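Local coordinates for protein endonuclease IV (Thermus thermophilus, PDB 3AAM) that cleaves phosphodiester bonds at apurinic or apyrimidinic sites in damaged DNA, acting as a metal-dependent base excision repair endonuclease, at residues Ala66-Gly80 with Val102-Arg116. Sequence-based numbering, arbitrary orientation.
Sequences AVIHASYLVNLGAEG and VEYVVVHPGSGRPER. With PO4 (phosphate ion), chain C.
Val106 packs closely against Val67 and His69: its CG1 touches Val67 CG1 at 3.7 Å and lies over one face of the His69 imidazole, a CH-pi contact. With chi1 at 60°, Val106 CG1 sits between backbone N and carbonyl carbon, from where one methyl serves both neighbours. On the opposite face of the sheet, beta-branched Ile68 and Val105 pack under helix 82-100. Three backbone hydrogen bonds join the segments, the last, from Ala70 N just beyond the strand to Val106 O (2.9 Å), nearly straight at 172°. These are adjacent parallel strands of the TIM barrel, linked by helix 82-100 in a beta-alpha-beta crossover, and their C-terminal ends face the manganese site. His69 NE2 donates to O2 of a phosphate ion (2.9 Å), probably from the crystallisation liquor, while ND1 holds Ala70 O, fixing the ring's rotation. His108 NE2 gives a short, bent bond to Val74 O (2.6 Å), which water 3 ties to His108 O.

Beyond Val107, where Val74 still packs, polar groups take over most of the contact. Asn75 OD1 closes an Asx turn on Gly77 N and takes Ser111 N (2.9 Å) from the opposite face of its amide; Gly110, at phi 104°, lacks a side chain and so can approach closely. Well-packed Arg116, against Trp83 and paired with Glu119, donates from NE to Ala78 O (2.9 Å). On the solvent side, Arg113 NH2 meets the syn lone pair of Glu79 OE2 (2.9 Å), a salt bridge between long, charged, exposed side chains that suit the surface.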
loop_
_atom_site.group_PDB
_atom_site.type_symbol
_atom_site.label_atom_id
_atom_site.label_comp_id
_atom_site.label_asym_id
_atom_site.label_seq_id
_atom_site.Cartn_x
_atom_site.Cartn_y
_atom_site.Cartn_z
ATOM N N ALA A 66 0.845 9.683 -4.783
ATOM C CA ALA A 66 -0.294 8.803 -4.961
ATOM C C ALA A 66 0.149 7.357 -5.073
ATOM O O ALA A 66 1.261 7.062 -5.518
ATOM C CB ALA A 66 -1.069 9.207 -6.201
ATOM N N VAL A 67 -0.732 6.455 -4.662
ATOM C CA VAL A 67 -0.454 5.034 -4.715
ATOM C C VAL A 67 -1.671 4.316 -5.268
ATOM O O VAL A 67 -2.800 4.642 -4.909
ATOM C CB VAL A 67 -0.192 4.447 -3.303
ATOM C CG1 VAL A 67 0.132 2.971 -3.407
ATOM C CG2 VAL A 67 0.931 5.199 -2.613
ATOM N N ILE A 68 -1.445 3.353 -6.154
ATOM C CA ILE A 68 -2.538 2.559 -6.688
ATOM C C ILE A 68 -2.420 1.185 -6.037
ATOM O O ILE A 68 -1.355 0.566 -6.066
ATOM C CB ILE A 68 -2.469 2.432 -8.231
ATOM C CG1 ILE A 68 -3.060 3.696 -8.863
ATOM C CG2 ILE A 68 -3.216 1.183 -8.695
ATOM C CD1 ILE A 68 -3.006 3.736 -10.379
ATOM N N HIS A 69 -3.507 0.732 -5.421
ATOM C CA HIS A 69 -3.524 -0.567 -4.765
ATOM C C HIS A 69 -4.139 -1.597 -5.711
ATOM O O HIS A 69 -5.171 -1.335 -6.328
ATOM C CB HIS A 69 -4.364 -0.502 -3.480
ATOM C CG HIS A 69 -4.050 -1.583 -2.490
ATOM N ND1 HIS A 69 -4.111 -2.924 -2.800
ATOM C CD2 HIS A 69 -3.655 -1.515 -1.195
ATOM C CE1 HIS A 69 -3.765 -3.636 -1.742
ATOM N NE2 HIS A 69 -3.485 -2.805 -0.755
ATOM N N ALA A 70 -3.495 -2.751 -5.838
ATOM C CA ALA A 70 -4.014 -3.826 -6.678
ATOM C C ALA A 70 -5.163 -4.472 -5.909
ATOM O O ALA A 70 -5.250 -4.344 -4.689
ATOM C CB ALA A 70 -2.919 -4.857 -6.951
ATOM N N SER A 71 -6.047 -5.169 -6.612
ATOM C CA SER A 71 -7.166 -5.814 -5.938
ATOM C C SER A 71 -6.715 -6.993 -5.093
ATOM O O SER A 71 -5.662 -7.578 -5.337
ATOM C CB SER A 71 -8.192 -6.311 -6.951
ATOM O OG SER A 71 -9.149 -7.134 -6.306
ATOM N N TYR A 72 -7.525 -7.341 -4.099
ATOM C CA TYR A 72 -7.229 -8.468 -3.231
ATOM C C TYR A 72 -7.353 -9.746 -4.059
ATOM O O TYR A 72 -6.864 -10.805 -3.669
ATOM C CB TYR A 72 -8.220 -8.499 -2.063
ATOM C CG TYR A 72 -9.662 -8.651 -2.496
ATOM C CD1 TYR A 72 -10.208 -9.908 -2.759
ATOM C CD2 TYR A 72 -10.478 -7.533 -2.665
ATOM C CE1 TYR A 72 -11.530 -10.045 -3.181
ATOM C CE2 TYR A 72 -11.796 -7.658 -3.087
ATOM C CZ TYR A 72 -12.318 -8.916 -3.343
ATOM O OH TYR A 72 -13.626 -9.042 -3.756
ATOM N N LEU A 73 -8.013 -9.629 -5.210
ATOM C CA LEU A 73 -8.215 -10.762 -6.104
ATOM C C LEU A 73 -6.901 -11.277 -6.662
ATOM O O LEU A 73 -6.771 -12.456 -6.983
ATOM C CB LEU A 73 -9.122 -10.368 -7.275
ATOM C CG LEU A 73 -10.589 -10.096 -6.950
ATOM C CD1 LEU A 73 -11.316 -9.676 -8.220
ATOM C CD2 LEU A 73 -11.218 -11.345 -6.346
ATOM N N VAL A 74 -5.928 -10.387 -6.784
ATOM C CA VAL A 74 -4.637 -10.769 -7.331
ATOM C C VAL A 74 -3.884 -11.742 -6.434
ATOM O O VAL A 74 -3.649 -11.466 -5.258
ATOM C CB VAL A 74 -3.755 -9.524 -7.574
ATOM C CG1 VAL A 74 -2.399 -9.944 -8.122
ATOM C CG2 VAL A 74 -4.447 -8.587 -8.546
ATOM N N ASN A 75 -3.530 -12.899 -6.986
ATOM C CA ASN A 75 -2.766 -13.893 -6.241
ATOM C C ASN A 75 -1.609 -14.371 -7.112
ATOM O O ASN A 75 -1.745 -15.312 -7.895
ATOM C CB ASN A 75 -3.635 -15.085 -5.838
ATOM C CG ASN A 75 -2.861 -16.108 -5.020
ATOM O OD1 ASN A 75 -1.683 -15.911 -4.716
ATOM N ND2 ASN A 75 -3.520 -17.203 -4.660
ATOM N N LEU A 76 -0.468 -13.709 -6.967
ATOM C CA LEU A 76 0.715 -14.041 -7.745
ATOM C C LEU A 76 1.329 -15.386 -7.372
ATOM O O LEU A 76 2.272 -15.833 -8.021
ATOM C CB LEU A 76 1.762 -12.937 -7.584
ATOM C CG LEU A 76 1.295 -11.530 -7.971
ATOM C CD1 LEU A 76 2.371 -10.527 -7.570
ATOM C CD2 LEU A 76 1.001 -11.454 -9.467
ATOM N N GLY A 77 0.787 -16.031 -6.342
ATOM C CA GLY A 77 1.309 -17.325 -5.933
ATOM C C GLY A 77 0.478 -18.491 -6.442
ATOM O O GLY A 77 0.835 -19.651 -6.239
ATOM N N ALA A 78 -0.625 -18.190 -7.119
ATOM C CA ALA A 78 -1.507 -19.230 -7.635
ATOM C C ALA A 78 -0.820 -20.137 -8.642
ATOM O O ALA A 78 -0.062 -19.677 -9.493
ATOM C CB ALA A 78 -2.743 -18.600 -8.273
ATOM N N GLU A 79 -1.089 -21.434 -8.533
ATOM C CA GLU A 79 -0.527 -22.410 -9.457
ATOM C C GLU A 79 -1.447 -22.540 -10.669
ATOM O O GLU A 79 -0.984 -22.779 -11.783
ATOM C CB GLU A 79 -0.376 -23.772 -8.773
ATOM C CG GLU A 79 0.813 -23.866 -7.820
ATOM C CD GLU A 79 2.144 -23.653 -8.524
ATOM O OE1 GLU A 79 2.402 -24.342 -9.533
ATOM O OE2 GLU A 79 2.938 -22.801 -8.069
ATOM N N GLY A 80 -2.747 -22.372 -10.439
ATOM C CA GLY A 80 -3.722 -22.475 -11.510
ATOM C C GLY A 80 -3.783 -21.244 -12.394
ATOM O O GLY A 80 -2.973 -20.326 -12.253
ATOM N N VAL A 102 1.113 8.103 -11.558
ATOM C CA VAL A 102 1.156 7.614 -10.182
ATOM C C VAL A 102 2.473 6.856 -10.031
ATOM O O VAL A 102 2.744 5.925 -10.785
ATOM C CB VAL A 102 -0.035 6.675 -9.892
ATOM C CG1 VAL A 102 0.138 6.014 -8.532
ATOM C CG2 VAL A 102 -1.341 7.470 -9.924
ATOM N N GLU A 103 3.284 7.244 -9.053
ATOM C CA GLU A 103 4.589 6.618 -8.876
ATOM C C GLU A 103 4.635 5.219 -8.276
ATOM O O GLU A 103 5.607 4.498 -8.498
ATOM C CB GLU A 103 5.502 7.537 -8.056
ATOM C CG GLU A 103 6.957 7.082 -8.022
ATOM C CD GLU A 103 7.864 8.061 -7.304
ATOM O OE1 GLU A 103 7.926 9.236 -7.723
ATOM O OE2 GLU A 103 8.518 7.655 -6.321
ATOM N N TYR A 104 3.603 4.820 -7.540
ATOM C CA TYR A 104 3.613 3.500 -6.912
ATOM C C TYR A 104 2.354 2.658 -7.075
ATOM O O TYR A 104 1.241 3.176 -7.092
ATOM C CB TYR A 104 3.875 3.632 -5.404
ATOM C CG TYR A 104 5.197 4.265 -5.047
ATOM C CD1 TYR A 104 6.396 3.619 -5.332
ATOM C CD2 TYR A 104 5.248 5.521 -4.445
ATOM C CE1 TYR A 104 7.623 4.210 -5.030
ATOM C CE2 TYR A 104 6.467 6.122 -4.139
ATOM C CZ TYR A 104 7.648 5.460 -4.436
ATOM O OH TYR A 104 8.859 6.052 -4.156
ATOM N N VAL A 105 2.562 1.350 -7.188
ATOM C CA VAL A 105 1.481 0.371 -7.264
ATOM C C VAL A 105 1.855 -0.637 -6.180
ATOM O O VAL A 105 2.986 -1.116 -6.144
ATOM C CB VAL A 105 1.423 -0.352 -8.633
ATOM C CG1 VAL A 105 0.448 -1.526 -8.565
ATOM C CG2 VAL A 105 0.988 0.621 -9.710
ATOM N N VAL A 106 0.920 -0.945 -5.287
ATOM C CA VAL A 106 1.193 -1.884 -4.206
ATOM C C VAL A 106 0.281 -3.101 -4.296
ATOM O O VAL A 106 -0.908 -2.979 -4.599
ATOM C CB VAL A 106 1.037 -1.183 -2.825
ATOM C CG1 VAL A 106 -0.376 -0.646 -2.663
ATOM C CG2 VAL A 106 1.386 -2.143 -1.706
ATOM N N VAL A 107 0.845 -4.275 -4.032
ATOM C CA VAL A 107 0.100 -5.522 -4.118
ATOM C C VAL A 107 0.501 -6.468 -3.004
ATOM O O VAL A 107 1.631 -6.418 -2.526
ATOM C CB VAL A 107 0.385 -6.217 -5.476
ATOM C CG1 VAL A 107 1.868 -6.525 -5.598
ATOM C CG2 VAL A 107 -0.441 -7.491 -5.608
ATOM N N HIS A 108 -0.425 -7.316 -2.562
ATOM C CA HIS A 108 -0.053 -8.284 -1.546
ATOM C C HIS A 108 0.592 -9.433 -2.331
ATOM O O HIS A 108 0.242 -9.675 -3.486
ATOM C CB HIS A 108 -1.269 -8.730 -0.702
ATOM C CG HIS A 108 -2.391 -9.346 -1.480
ATOM N ND1 HIS A 108 -3.557 -9.768 -0.876
ATOM C CD2 HIS A 108 -2.534 -9.615 -2.799
ATOM C CE1 HIS A 108 -4.370 -10.270 -1.790
ATOM N NE2 HIS A 108 -3.772 -10.190 -2.965
ATOM N N PRO A 109 1.576 -10.122 -1.735
ATOM C CA PRO A 109 2.284 -11.233 -2.382
ATOM C C PRO A 109 1.428 -12.381 -2.892
ATOM O O PRO A 109 1.680 -12.916 -3.975
ATOM C CB PRO A 109 3.259 -11.696 -1.301
ATOM C CG PRO A 109 3.523 -10.460 -0.532
ATOM C CD PRO A 109 2.158 -9.837 -0.413
ATOM N N GLY A 110 0.422 -12.758 -2.112
ATOM C CA GLY A 110 -0.431 -13.868 -2.491
ATOM C C GLY A 110 -0.067 -15.088 -1.663
ATOM O O GLY A 110 0.610 -14.966 -0.639
ATOM N N SER A 111 -0.507 -16.261 -2.101
ATOM C CA SER A 111 -0.226 -17.494 -1.377
ATOM C C SER A 111 0.314 -18.584 -2.292
ATOM O O SER A 111 -0.191 -18.788 -3.397
ATOM C CB SER A 111 -1.493 -17.990 -0.675
ATOM O OG SER A 111 -2.561 -18.144 -1.592
ATOM N N GLY A 112 1.337 -19.284 -1.814
ATOM C CA GLY A 112 1.953 -20.347 -2.589
ATOM C C GLY A 112 3.467 -20.312 -2.466
ATOM O O GLY A 112 4.003 -19.869 -1.449
ATOM N N ARG A 113 4.160 -20.785 -3.494
ATOM C CA ARG A 113 5.618 -20.785 -3.494
ATOM C C ARG A 113 6.134 -19.359 -3.672
ATOM O O ARG A 113 5.665 -18.635 -4.550
ATOM C CB ARG A 113 6.152 -21.640 -4.646
ATOM C CG ARG A 113 5.780 -23.110 -4.577
ATOM C CD ARG A 113 6.352 -23.893 -5.759
ATOM N NE ARG A 113 5.715 -23.550 -7.030
ATOM C CZ ARG A 113 6.269 -22.799 -7.977
ATOM N NH1 ARG A 113 7.486 -22.300 -7.810
ATOM N NH2 ARG A 113 5.604 -22.547 -9.098
ATOM N N PRO A 114 7.099 -18.934 -2.840
ATOM C CA PRO A 114 7.615 -17.573 -2.996
ATOM C C PRO A 114 8.169 -17.359 -4.406
ATOM O O PRO A 114 8.051 -16.271 -4.970
ATOM C CB PRO A 114 8.701 -17.493 -1.928
ATOM C CG PRO A 114 8.141 -18.357 -0.834
ATOM C CD PRO A 114 7.626 -19.558 -1.610
ATOM N N GLU A 115 8.759 -18.408 -4.974
ATOM C CA GLU A 115 9.322 -18.328 -6.319
ATOM C C GLU A 115 8.254 -18.013 -7.365
ATOM O O GLU A 115 8.523 -17.323 -8.350
ATOM C CB GLU A 115 10.030 -19.640 -6.687
ATOM C CG GLU A 115 11.247 -19.954 -5.833
ATOM C CD GLU A 115 10.919 -20.751 -4.582
ATOM O OE1 GLU A 115 9.741 -20.774 -4.164
ATOM O OE2 GLU A 115 11.853 -21.349 -4.007
ATOM N N ARG A 116 7.044 -18.521 -7.152
ATOM C CA ARG A 116 5.940 -18.280 -8.076
ATOM C C ARG A 116 5.514 -16.813 -7.998
ATOM O O ARG A 116 5.168 -16.201 -9.007
ATOM C CB ARG A 116 4.766 -19.198 -7.722
ATOM C CG ARG A 116 3.532 -19.057 -8.602
ATOM C CD ARG A 116 3.809 -19.394 -10.060
ATOM N NE ARG A 116 2.572 -19.750 -10.753
ATOM C CZ ARG A 116 2.483 -20.001 -12.055
ATOM N NH1 ARG A 116 3.560 -19.935 -12.829
ATOM N NH2 ARG A 116 1.312 -20.329 -12.580
HETATM P P PO4 C . -4.167 -4.939 2.091
HETATM O O1 PO4 C . -5.672 -4.792 1.654
HETATM O O2 PO4 C . -3.467 -3.526 2.049
HETATM O O3 PO4 C . -4.105 -5.511 3.538
HETATM O O4 PO4 C . -3.434 -5.932 1.108
HETATM O O HOH W 1 2.992 9.474 -7.195
HETATM O O HOH W 2 -3.206 -6.608 -3.464
HETATM O O HOH W 3 -0.871 -11.576 -5.070
HETATM O O HOH W 4 2.628 -21.552 -5.733
#